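Local coordinates for maleate cis-trans isomerase (Pseudomonas putida, PDB 4FQ5), which probably catalyses the cis-trans isomerisation of the C2-C3 double bond of maleate, yielding fumarate, and works as a homodimer, at residues A94-M99 and A131-I136. The protein carries 1 engineered substitution. Sequence-based numbering, arbitrary orientation.
Sequences ARVDVM and AATPII
M99 and I135 pair where two parallel strands, 98-101 and 135-137, begin to run together. The evidence is a staggered pair of backbone bonds: M99 N donates to P134 O at 3.1 Å, and I136 N to M99 O at 2.8 Å, the second nearly straight at 170°. The two M99 bonds thus flank I135, whose CA-H also faces M99 O. On the sheet face covered by helix 114-128, the side chains of M99 and I135 lie side by side, with I135 CD1 4.0 Å from M99 CB. Strand order 2-1-3-4 makes 135-137 an edge of this four-stranded sheet within the chain, and the connection through helix 114-128 belongs to a beta-alpha-beta crossover. Ahead of the strands, chi1 of -43° sets T133 OG1 beside its own backbone N and turns CG2 to the V96-M99 backbone, 3.2 Å from V96 O. T133 OG1 donates to A131 O at 2.7 Å. A water donates to V96 O at 2.9 Å and also to T133 OG1, bridging the segments. A valine in place of T133 would probably leave A131 O and this water without their hydroxyl partner, losing the water-mediated link to V96 O. Beside it, P134 CG packs 4.0 Å from V98 CG1, their side chains crossing at about a right angle. Farther out, R95 NH1 lies 3.5 Å from A131 CB, which sits oblique to the guanidinium, and is hydrogen-bonded to D130 O.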
loop_
_atom_site.group_PDB
_atom_site.type_symbol
_atom_site.label_atom_id
_atom_site.label_comp_id
_atom_site.label_asym_id
_atom_site.label_seq_id
_atom_site.Cartn_x
_atom_site.Cartn_y
_atom_site.Cartn_z
ATOM N N ALA A 94 -25.417 -8.330 -1.969
ATOM C CA ALA A 94 -23.990 -8.633 -1.938
ATOM C C ALA A 94 -23.489 -9.113 -0.569
ATOM O O ALA A 94 -22.300 -9.403 -0.421
ATOM C CB ALA A 94 -23.193 -7.406 -2.383
ATOM N N ARG A 95 -24.385 -9.192 0.422
ATOM C CA ARG A 95 -24.044 -9.629 1.798
ATOM C C ARG A 95 -22.864 -8.844 2.387
ATOM O O ARG A 95 -21.892 -9.385 2.910
ATOM C CB ARG A 95 -23.836 -11.147 1.888
ATOM C CG ARG A 95 -25.095 -11.946 1.566
ATOM C CD ARG A 95 -24.895 -13.440 1.796
ATOM N NE ARG A 95 -24.719 -13.750 3.212
ATOM C CZ ARG A 95 -25.714 -13.837 4.096
ATOM N NH1 ARG A 95 -26.978 -13.642 3.719
ATOM N NH2 ARG A 95 -25.443 -14.117 5.362
ATOM N N VAL A 96 -22.989 -7.537 2.256
ATOM C CA VAL A 96 -22.067 -6.561 2.790
ATOM C C VAL A 96 -22.046 -6.701 4.328
ATOM O O VAL A 96 -23.073 -7.023 4.930
ATOM C CB VAL A 96 -22.548 -5.195 2.246
ATOM C CG1 VAL A 96 -22.967 -4.221 3.332
ATOM C CG2 VAL A 96 -21.583 -4.639 1.210
ATOM N N ASP A 97 -20.878 -6.525 4.950
ATOM C CA ASP A 97 -20.734 -6.716 6.407
ATOM C C ASP A 97 -21.165 -5.500 7.237
ATOM O O ASP A 97 -21.477 -5.624 8.426
ATOM C CB ASP A 97 -19.295 -7.117 6.768
ATOM C CG ASP A 97 -18.869 -8.422 6.113
ATOM O OD1 ASP A 97 -19.575 -9.434 6.295
ATOM O OD2 ASP A 97 -17.830 -8.437 5.416
ATOM N N VAL A 98 -21.143 -4.328 6.607
ATOM C CA VAL A 98 -21.638 -3.080 7.193
ATOM C C VAL A 98 -22.159 -2.248 6.060
ATOM O O VAL A 98 -21.652 -2.345 4.940
ATOM C CB VAL A 98 -20.550 -2.182 7.830
ATOM C CG1 VAL A 98 -20.609 -2.239 9.340
ATOM C CG2 VAL A 98 -19.159 -2.449 7.258
ATOM N N MET A 99 -23.116 -1.382 6.372
ATOM C CA MET A 99 -23.724 -0.518 5.380
ATOM C C MET A 99 -23.847 0.892 5.935
ATOM O O MET A 99 -24.446 1.101 6.993
ATOM C CB MET A 99 -25.100 -1.065 4.991
ATOM C CG MET A 99 -25.648 -0.476 3.705
ATOM S SD MET A 99 -27.260 -1.164 3.292
ATOM C CE MET A 99 -26.870 -2.914 3.259
ATOM N N ALA A 131 -30.198 -11.025 4.805
ATOM C CA ALA A 131 -28.821 -10.630 5.091
ATOM C C ALA A 131 -28.768 -9.448 6.059
ATOM O O ALA A 131 -28.331 -8.358 5.687
ATOM C CB ALA A 131 -28.092 -10.308 3.791
ATOM N N ALA A 132 -29.233 -9.665 7.290
ATOM C CA ALA A 132 -29.228 -8.624 8.319
ATOM C C ALA A 132 -27.830 -8.020 8.456
ATOM O O ALA A 132 -26.850 -8.745 8.626
ATOM C CB ALA A 132 -29.707 -9.183 9.654
ATOM N N THR A 133 -27.751 -6.696 8.370
ATOM C CA THR A 133 -26.477 -5.983 8.342
ATOM C C THR A 133 -26.518 -4.829 9.331
ATOM O O THR A 133 -27.531 -4.132 9.403
ATOM C CB THR A 133 -26.234 -5.371 6.951
ATOM O OG1 THR A 133 -26.595 -6.318 5.945
ATOM C CG2 THR A 133 -24.785 -4.979 6.781
ATOM N N PRO A 134 -25.419 -4.604 10.079
ATOM C CA PRO A 134 -25.378 -3.354 10.847
ATOM C C PRO A 134 -25.439 -2.146 9.914
ATOM O O PRO A 134 -24.741 -2.099 8.889
ATOM C CB PRO A 134 -24.041 -3.418 11.602
ATOM C CG PRO A 134 -23.306 -4.597 11.051
ATOM C CD PRO A 134 -24.310 -5.512 10.423
ATOM N N ILE A 135 -26.302 -1.201 10.266
ATOM C CA ILE A 135 -26.561 -0.019 9.462
ATOM C C ILE A 135 -26.004 1.189 10.201
ATOM O O ILE A 135 -26.231 1.345 11.402
ATOM C CB ILE A 135 -28.080 0.185 9.227
ATOM C CG1 ILE A 135 -28.732 -1.087 8.644
ATOM C CG2 ILE A 135 -28.345 1.420 8.369
ATOM C CD1 ILE A 135 -28.404 -1.388 7.190
ATOM N N ILE A 136 -25.248 2.014 9.487
ATOM C CA ILE A 136 -24.741 3.272 10.026
ATOM C C ILE A 136 -25.266 4.379 9.121
ATOM O O ILE A 136 -25.295 4.224 7.903
ATOM C CB ILE A 136 -23.183 3.297 10.100
ATOM C CG1 ILE A 136 -22.679 2.501 11.311
ATOM C CG2 ILE A 136 -22.654 4.711 10.300
ATOM C CD1 ILE A 136 -22.542 1.012 11.097
HETATM O O HOH W 1 -25.723 -7.343 3.833
#